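Local coordinates for terminase subunit UL89 protein (Human herpesvirus 5, PDB 3N4P) that forms the nuclease domain of the large terminase subunit, part of the molecular motor that probably moves viral genomic DNA into empty capsids during packaging, at residues 42-45 and 46-49; 193-196 and 197-201; 210-213 and 214-217. All coordinates share one frame; numbering follows the deposited sequence.

Contact 1: 42-45 and 46-49. With MG (magnesium ion), chain G.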
loop_
_atom_site.group_PDB
_atom_site.type_symbol
_atom_site.label_atom_id
_atom_site.label_comp_id
_atom_site.label_asym_id
_atom_site.label_seq_id
_atom_site.Cartn_x
_atom_site.Cartn_y
_atom_site.Cartn_z
ATOM N N GLU B 42 8.958 1.397 0.050
ATOM C CA GLU B 42 7.616 1.607 -0.504
ATOM C C GLU B 42 6.921 0.350 -1.046
ATOM O O GLU B 42 5.711 0.207 -0.955
ATOM C CB GLU B 42 7.682 2.651 -1.622
ATOM C CG GLU B 42 7.776 4.076 -1.013
ATOM C CD GLU B 42 8.124 5.136 -2.054
ATOM O OE1 GLU B 42 7.647 5.003 -3.226
ATOM O OE2 GLU B 42 8.909 6.057 -1.703
ATOM N N PHE B 43 7.679 -0.571 -1.598
ATOM C CA PHE B 43 7.097 -1.820 -1.985
ATOM C C PHE B 43 6.541 -2.631 -0.789
ATOM O O PHE B 43 5.517 -3.326 -0.889
ATOM C CB PHE B 43 8.148 -2.545 -2.818
ATOM C CG PHE B 43 7.738 -3.925 -3.335
ATOM C CD1 PHE B 43 6.837 -4.075 -4.369
ATOM C CD2 PHE B 43 8.409 -5.039 -2.891
ATOM C CE1 PHE B 43 6.563 -5.378 -4.923
ATOM C CE2 PHE B 43 8.128 -6.318 -3.389
ATOM C CZ PHE B 43 7.222 -6.482 -4.411
ATOM N N ASP B 44 7.234 -2.563 0.344
ATOM C CA ASP B 44 6.782 -3.162 1.592
ATOM C C ASP B 44 5.541 -2.479 2.241
ATOM O O ASP B 44 4.617 -3.143 2.669
ATOM C CB ASP B 44 7.901 -3.042 2.635
ATOM C CG ASP B 44 7.766 -4.136 3.728
ATOM O OD1 ASP B 44 6.935 -5.064 3.532
ATOM O OD2 ASP B 44 8.435 -4.063 4.762
ATOM N N ILE B 45 5.561 -1.153 2.339
ATOM C CA ILE B 45 4.540 -0.470 3.127
ATOM C C ILE B 45 3.392 0.093 2.304
ATOM O O ILE B 45 2.353 0.491 2.877
ATOM C CB ILE B 45 5.130 0.598 4.060
ATOM C CG1 ILE B 45 5.758 1.760 3.266
ATOM C CG2 ILE B 45 6.103 -0.018 5.060
ATOM C CD1 ILE B 45 6.515 2.800 4.171
ATOM N N LEU B 46 3.519 0.075 0.978
ATOM C CA LEU B 46 2.435 0.584 0.125
ATOM C C LEU B 46 1.930 -0.526 -0.835
ATOM O O LEU B 46 2.497 -0.751 -1.932
ATOM C CB LEU B 46 2.804 1.923 -0.614
ATOM C CG LEU B 46 2.675 3.201 0.232
ATOM C CD1 LEU B 46 3.412 4.413 -0.420
ATOM C CD2 LEU B 46 1.173 3.623 0.506
ATOM N N ARG B 47 0.888 -1.258 -0.411
ATOM C CA ARG B 47 0.345 -2.340 -1.227
ATOM C C ARG B 47 -1.086 -2.004 -1.617
ATOM O O ARG B 47 -1.801 -1.448 -0.802
ATOM C CB ARG B 47 0.368 -3.687 -0.436
ATOM C CG ARG B 47 1.736 -3.908 0.199
ATOM C CD ARG B 47 1.809 -5.195 0.934
ATOM N NE ARG B 47 3.071 -5.261 1.665
ATOM C CZ ARG B 47 3.492 -6.368 2.284
ATOM N NH1 ARG B 47 2.756 -7.476 2.222
ATOM N NH2 ARG B 47 4.645 -6.375 2.968
ATOM N N TYR B 48 -1.503 -2.356 -2.835
ATOM C CA TYR B 48 -2.849 -2.114 -3.355
ATOM C C TYR B 48 -3.951 -3.037 -2.765
ATOM O O TYR B 48 -3.843 -4.268 -2.776
ATOM C CB TYR B 48 -2.788 -2.287 -4.879
ATOM C CG TYR B 48 -2.350 -1.052 -5.596
ATOM C CD1 TYR B 48 -1.125 -0.978 -6.242
ATOM C CD2 TYR B 48 -3.167 0.076 -5.608
ATOM C CE1 TYR B 48 -0.699 0.273 -6.906
ATOM C CE2 TYR B 48 -2.779 1.279 -6.268
ATOM C CZ TYR B 48 -1.548 1.349 -6.912
ATOM O OH TYR B 48 -1.165 2.540 -7.492
ATOM N N SER B 49 -5.028 -2.457 -2.279
ATOM C CA SER B 49 -6.137 -3.152 -1.668
ATOM C C SER B 49 -7.239 -3.108 -2.682
ATOM O O SER B 49 -8.203 -2.345 -2.560
ATOM C CB SER B 49 -6.617 -2.383 -0.475
ATOM O OG SER B 49 -6.024 -2.871 0.699
HETATM MG MG MG G . 9.123 -6.050 6.109
HETATM O O HOH W 1 3.962 -2.804 -2.977
HETATM O O HOH W 2 -0.107 -1.156 2.309
#

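Contact 2: 193-196 and 197-201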
loop_
_atom_site.group_PDB
_atom_site.type_symbol
_atom_site.label_atom_id
_atom_site.label_comp_id
_atom_site.label_asym_id
_atom_site.label_seq_id
_atom_site.Cartn_x
_atom_site.Cartn_y
_atom_site.Cartn_z
ATOM N N GLU B 193 17.316 -6.059 -16.429
ATOM C CA GLU B 193 17.562 -4.641 -16.543
ATOM C C GLU B 193 16.277 -3.804 -16.583
ATOM O O GLU B 193 16.223 -2.754 -15.981
ATOM C CB GLU B 193 18.441 -4.389 -17.762
ATOM C CG GLU B 193 18.687 -2.967 -18.017
ATOM C CD GLU B 193 19.882 -2.383 -17.246
ATOM O OE1 GLU B 193 19.668 -1.654 -16.231
ATOM O OE2 GLU B 193 21.030 -2.653 -17.674
ATOM N N GLN B 194 15.263 -4.238 -17.311
ATOM C CA GLN B 194 13.947 -3.576 -17.256
ATOM C C GLN B 194 13.263 -3.604 -15.841
ATOM O O GLN B 194 12.671 -2.616 -15.392
ATOM C CB GLN B 194 12.958 -4.190 -18.294
ATOM C CG GLN B 194 11.567 -3.526 -18.170
ATOM C CD GLN B 194 10.420 -4.254 -18.826
ATOM O OE1 GLN B 194 9.827 -5.207 -18.259
ATOM N NE2 GLN B 194 10.059 -3.780 -20.006
ATOM N N PHE B 195 13.313 -4.747 -15.160
ATOM C CA PHE B 195 12.800 -4.803 -13.775
ATOM C C PHE B 195 13.469 -3.771 -12.833
ATOM O O PHE B 195 12.804 -2.943 -12.167
ATOM C CB PHE B 195 13.019 -6.179 -13.198
ATOM C CG PHE B 195 12.453 -6.320 -11.848
ATOM C CD1 PHE B 195 11.089 -6.508 -11.690
ATOM C CD2 PHE B 195 13.259 -6.197 -10.731
ATOM C CE1 PHE B 195 10.547 -6.610 -10.423
ATOM C CE2 PHE B 195 12.686 -6.341 -9.452
ATOM C CZ PHE B 195 11.345 -6.528 -9.331
ATOM N N ILE B 196 14.795 -3.810 -12.802
ATOM C CA ILE B 196 15.514 -2.998 -11.880
ATOM C C ILE B 196 15.046 -1.565 -12.099
ATOM O O ILE B 196 14.791 -0.827 -11.137
ATOM C CB ILE B 196 17.033 -3.195 -12.071
ATOM C CG1 ILE B 196 17.449 -4.545 -11.471
ATOM C CG2 ILE B 196 17.894 -1.992 -11.503
ATOM C CD1 ILE B 196 18.844 -4.980 -11.958
ATOM N N SER B 197 14.901 -1.167 -13.365
ATOM C CA SER B 197 14.572 0.218 -13.649
ATOM C C SER B 197 13.131 0.522 -13.243
ATOM O O SER B 197 12.885 1.563 -12.633
ATOM C CB SER B 197 14.836 0.563 -15.122
ATOM O OG SER B 197 14.152 1.748 -15.450
ATOM N N ARG B 198 12.188 -0.365 -13.582
ATOM C CA ARG B 198 10.795 -0.215 -13.123
ATOM C C ARG B 198 10.585 -0.190 -11.625
ATOM O O ARG B 198 9.760 0.588 -11.128
ATOM C CB ARG B 198 9.841 -1.294 -13.726
ATOM C CG ARG B 198 9.529 -0.944 -15.186
ATOM C CD ARG B 198 8.830 -2.102 -15.906
ATOM N NE ARG B 198 8.159 -1.636 -17.127
ATOM C CZ ARG B 198 7.366 -2.409 -17.893
ATOM N NH1 ARG B 198 7.156 -3.657 -17.565
ATOM N NH2 ARG B 198 6.761 -1.932 -18.979
ATOM N N PHE B 199 11.271 -1.082 -10.915
ATOM C CA PHE B 199 11.183 -1.170 -9.462
ATOM C C PHE B 199 11.663 0.147 -8.862
ATOM O O PHE B 199 10.935 0.793 -8.111
ATOM C CB PHE B 199 12.054 -2.318 -8.969
ATOM C CG PHE B 199 11.795 -2.688 -7.588
ATOM C CD1 PHE B 199 10.791 -3.616 -7.279
ATOM C CD2 PHE B 199 12.537 -2.144 -6.571
ATOM C CE1 PHE B 199 10.549 -3.958 -5.975
ATOM C CE2 PHE B 199 12.274 -2.495 -5.229
ATOM C CZ PHE B 199 11.282 -3.391 -4.943
ATOM N N ASN B 200 12.864 0.586 -9.239
ATOM C CA ASN B 200 13.412 1.860 -8.760
ATOM C C ASN B 200 12.517 3.018 -9.021
ATOM O O ASN B 200 12.480 3.970 -8.235
ATOM C CB ASN B 200 14.808 2.145 -9.331
ATOM C CG ASN B 200 15.893 1.386 -8.570
ATOM O OD1 ASN B 200 15.634 0.925 -7.472
ATOM N ND2 ASN B 200 17.075 1.231 -9.148
ATOM N N SER B 201 11.759 2.981 -10.107
ATOM C CA SER B 201 10.881 4.128 -10.258
ATOM C C SER B 201 9.441 3.920 -9.776
ATOM O O SER B 201 8.571 4.732 -10.121
ATOM C CB SER B 201 10.999 4.830 -11.642
ATOM O OG SER B 201 10.914 3.925 -12.697
#

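Contact 3: 210-213 and 214-217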
loop_
_atom_site.group_PDB
_atom_site.type_symbol
_atom_site.label_atom_id
_atom_site.label_comp_id
_atom_site.label_asym_id
_atom_site.label_seq_id
_atom_site.Cartn_x
_atom_site.Cartn_y
_atom_site.Cartn_z
ATOM N N LEU B 210 -2.487 -10.492 -1.968
ATOM C CA LEU B 210 -1.503 -11.388 -2.558
ATOM C C LEU B 210 -1.649 -12.903 -2.098
ATOM O O LEU B 210 -1.602 -13.228 -0.925
ATOM C CB LEU B 210 -0.138 -10.835 -2.177
ATOM C CG LEU B 210 1.240 -11.461 -2.463
ATOM C CD1 LEU B 210 1.234 -12.928 -2.729
ATOM C CD2 LEU B 210 1.939 -10.750 -3.540
ATOM N N VAL B 211 -1.817 -13.806 -3.048
ATOM C CA VAL B 211 -2.081 -15.241 -2.718
ATOM C C VAL B 211 -0.770 -15.958 -2.657
ATOM O O VAL B 211 0.040 -15.779 -3.532
ATOM C CB VAL B 211 -2.915 -15.884 -3.855
ATOM C CG1 VAL B 211 -2.990 -17.434 -3.691
ATOM C CG2 VAL B 211 -4.264 -15.251 -3.874
ATOM N N SER B 212 -0.531 -16.717 -1.599
ATOM C CA SER B 212 0.642 -17.567 -1.579
ATOM C C SER B 212 0.532 -18.725 -0.626
ATOM O O SER B 212 0.818 -18.549 0.541
ATOM C CB SER B 212 1.850 -16.791 -1.118
ATOM O OG SER B 212 2.937 -17.715 -1.097
ATOM N N TYR B 213 0.192 -19.914 -1.110
ATOM C CA TYR B 213 -0.059 -21.028 -0.214
ATOM C C TYR B 213 1.240 -21.650 0.299
ATOM O O TYR B 213 1.237 -22.315 1.336
ATOM C CB TYR B 213 -0.915 -22.101 -0.894
ATOM C CG TYR B 213 -2.323 -21.590 -1.131
ATOM C CD1 TYR B 213 -2.747 -21.239 -2.421
ATOM C CD2 TYR B 213 -3.244 -21.496 -0.058
ATOM C CE1 TYR B 213 -4.030 -20.803 -2.658
ATOM C CE2 TYR B 213 -4.553 -21.034 -0.266
ATOM C CZ TYR B 213 -4.942 -20.678 -1.592
ATOM O OH TYR B 213 -6.239 -20.253 -1.860
ATOM N N THR B 214 2.358 -21.463 -0.413
ATOM C CA THR B 214 3.587 -22.145 0.002
ATOM C C THR B 214 4.467 -21.206 0.811
ATOM O O THR B 214 5.438 -21.669 1.426
ATOM C CB THR B 214 4.461 -22.624 -1.198
ATOM O OG1 THR B 214 4.865 -21.493 -1.963
ATOM C CG2 THR B 214 3.681 -23.609 -2.072
ATOM N N ILE B 215 4.199 -19.871 0.786
ATOM C CA ILE B 215 5.009 -18.961 1.563
ATOM C C ILE B 215 4.311 -18.378 2.803
ATOM O O ILE B 215 4.977 -18.151 3.804
ATOM C CB ILE B 215 5.551 -17.799 0.646
ATOM C CG1 ILE B 215 6.369 -18.390 -0.521
ATOM C CG2 ILE B 215 6.395 -16.754 1.433
ATOM C CD1 ILE B 215 6.554 -17.294 -1.682
ATOM N N LYS B 216 3.012 -18.038 2.718
ATOM C CA LYS B 216 2.373 -17.191 3.752
ATOM C C LYS B 216 2.422 -17.719 5.153
ATOM O O LYS B 216 2.475 -16.913 6.142
ATOM C CB LYS B 216 0.889 -16.928 3.472
ATOM C CG LYS B 216 0.672 -15.596 2.762
ATOM C CD LYS B 216 -0.422 -14.649 3.408
ATOM C CE LYS B 216 -1.773 -14.643 2.660
ATOM N NZ LYS B 216 -1.635 -14.643 1.146
ATOM N N LEU B 217 2.408 -19.049 5.293
ATOM C CA LEU B 217 2.491 -19.601 6.620
ATOM C C LEU B 217 3.841 -19.490 7.333
ATOM O O LEU B 217 3.869 -19.708 8.576
ATOM C CB LEU B 217 1.962 -21.089 6.727
ATOM C CG LEU B 217 0.572 -21.464 6.150
ATOM C CD1 LEU B 217 0.317 -22.971 6.427
ATOM C CD2 LEU B 217 -0.587 -20.645 6.752
HETATM O O HOH W 3 -2.812 -17.293 0.242
HETATM O O HOH W 4 3.206 -21.580 3.530
#

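Contact 1: 42-45 and 46-49
Arg47 reaches back to Asp44 with two nitrogens side-on, tying the C-terminal turn of helix 37-45 to the short strand 46-48 of this RNase H-like nuclease domain. NE donates to the backbone carbonyl Asp44 O at 2.8 Å, with an N-H...O angle of 151°. NH2 forms a salt bridge to Asp44 OD1 at 2.7 Å, meeting that oxygen nearly along its C-O axis, and adds a weak bond to Asp44 O. The Arg47 chain, straight as far as NE, runs alongside the aspartate, and the two flat groups are turned only 30° from each other. Asp220 forms a second salt bridge to the same NH2, so the guanidinium is shared between two carboxylates.

The carboxylate is shared as well: Asp44 OD2 binds a magnesium ion at 2.5 Å, a long distance for magnesium, which is also bound by Asn52 O of the second subunit. Cation and guanidinium would probably both favour the ionised aspartate.

Two waters span the helix end, one donating to both Phe43 O and Leu46 O, the other linking Ile45 O to Arg47 N. Strand residues 46-48 pair antiparallel with the second subunit, extending the sheet across the interface. Phe43 packs on Ile222, Leu225 and Leu226 of helix 221-229. The last helical bond, Leu46 N to Glu42 O at 2.9 Å, brings Leu46 CB to 3.4 Å from the same Glu42 O.

Contact 2: 193-196 and 197-201
Arg198 lies back along its helix over Gln194, one turn earlier, and its chain can be read atom by atom. CB lies 3.5 Å from Gln194 O, the carbonyl that also accepts the backbone bond from Arg198 N at 2.9 Å. CG keeps to the same oxygen, and CD then passes onto the aliphatic part of the glutamine, 3.8 Å from Gln194 CG. Beyond NE the guanidinium spreads flat against the terminal amide: the planes are 24° apart, and Gln194 NE2 sits over the centre of one face, 3.7 Å from Arg198 CZ. At the tip, NH1 comes within 3.2 Å of Gln194 OE1, but the angle is too poor for a hydrogen bond; the pair is a stack of planar polar groups. With CG beside the backbone N (chi1 -76°) and the chain extended from there to NE, Arg198 runs back toward the preceding turn.

On the buried side, Phe195 and Phe199 point the same way. Phe199 CB lies over one face of the Phe195 ring, off toward its rim, while Phe195 CZ approaches Phe199 CD1 at 3.6 Å. The two planes are inclined at 33°, an oblique pairing. Helix 256-267 packs on Phe195, and Ile204 touches both rings.

At the helix end, Ser201 OG and Ser201 N reach Ser197 O from opposite faces of its plane, and Asn200 binds backbone atoms of Leu34 and Thr36. Stacked polar groups on one side and aromatic packing on the other, each between residues four apart, are characteristic of an amphipathic helix, here helix 187-200, within the region required for interaction with UL56 and for DNA packaging.

Contact 3: 210-213 and 214-217
Ser212 OG is gripped by several groups: it accepts from Ile215 N at 3.1 Å and is also hydrogen-bonded to Leu97 O, with a weak bond to Glu98 besides. One residue further on, Lys216 N donates to the backbone oxygen Ser212 O at 3.1 Å, with an N-H...O angle of 160°. A serine whose side-chain and main-chain oxygens receive the third and fourth following amides defines an ST motif, which here turns the chain at the end of strand 204-211. With OG opposite Ser212 N (chi1 178°), the hydroxyl is brought to the Ile215 amide. The fit is close, with Ser212 OG only 3.1 Å from Ile215 CB.

Lys216, bent at three successive torsions, curls its tip back to the strand. Its NZ donates to Leu210 O, nearly in line with the carbonyl; the modelled 2.5 Å is very short and its exact value doubtful. A water accepts from both Lys216 NZ and Ser212 N, and a second links Tyr213 O to Leu217 N.

From strand 91-100, the carboxylate of Glu98 takes the amides of Tyr213 and Thr214 within the turn, and the Tyr213 ring stacks on His119. Pro221, at the start of helix 221-229, packs against Ser212, Ile215 and Lys216. The chemistry implies a turn whose backbone amides and carbonyls are held mainly by side chains, in which the serine hydroxyl works as acceptor within the loop and as donor to the neighbouring strand.

Overall arrangement
Contacts 1 and 2 meet directly, Phe43 CG lying 3.9 Å from Phe199 CE1 in an edge-to-face ring pair, although their centres are 16 Å apart. Contact 3 stands away from both: its centre is about 17 Å from that of contact 1 and 25 Å from that of contact 2, with nearest atoms about 6 and 11 Å off. Strand 204-211 joins them, following the helix of contact 2, pairing with Tyr48 and ending in contact 3. The magnesium of contact 1 belongs to the subunit interface, whereas another, bound by Asp68 and Glu139, marks the probable nuclease site. Contact 3 approaches the predicted catalytic residue Asp256, whose side chain is about 10 Å from that of Ile215.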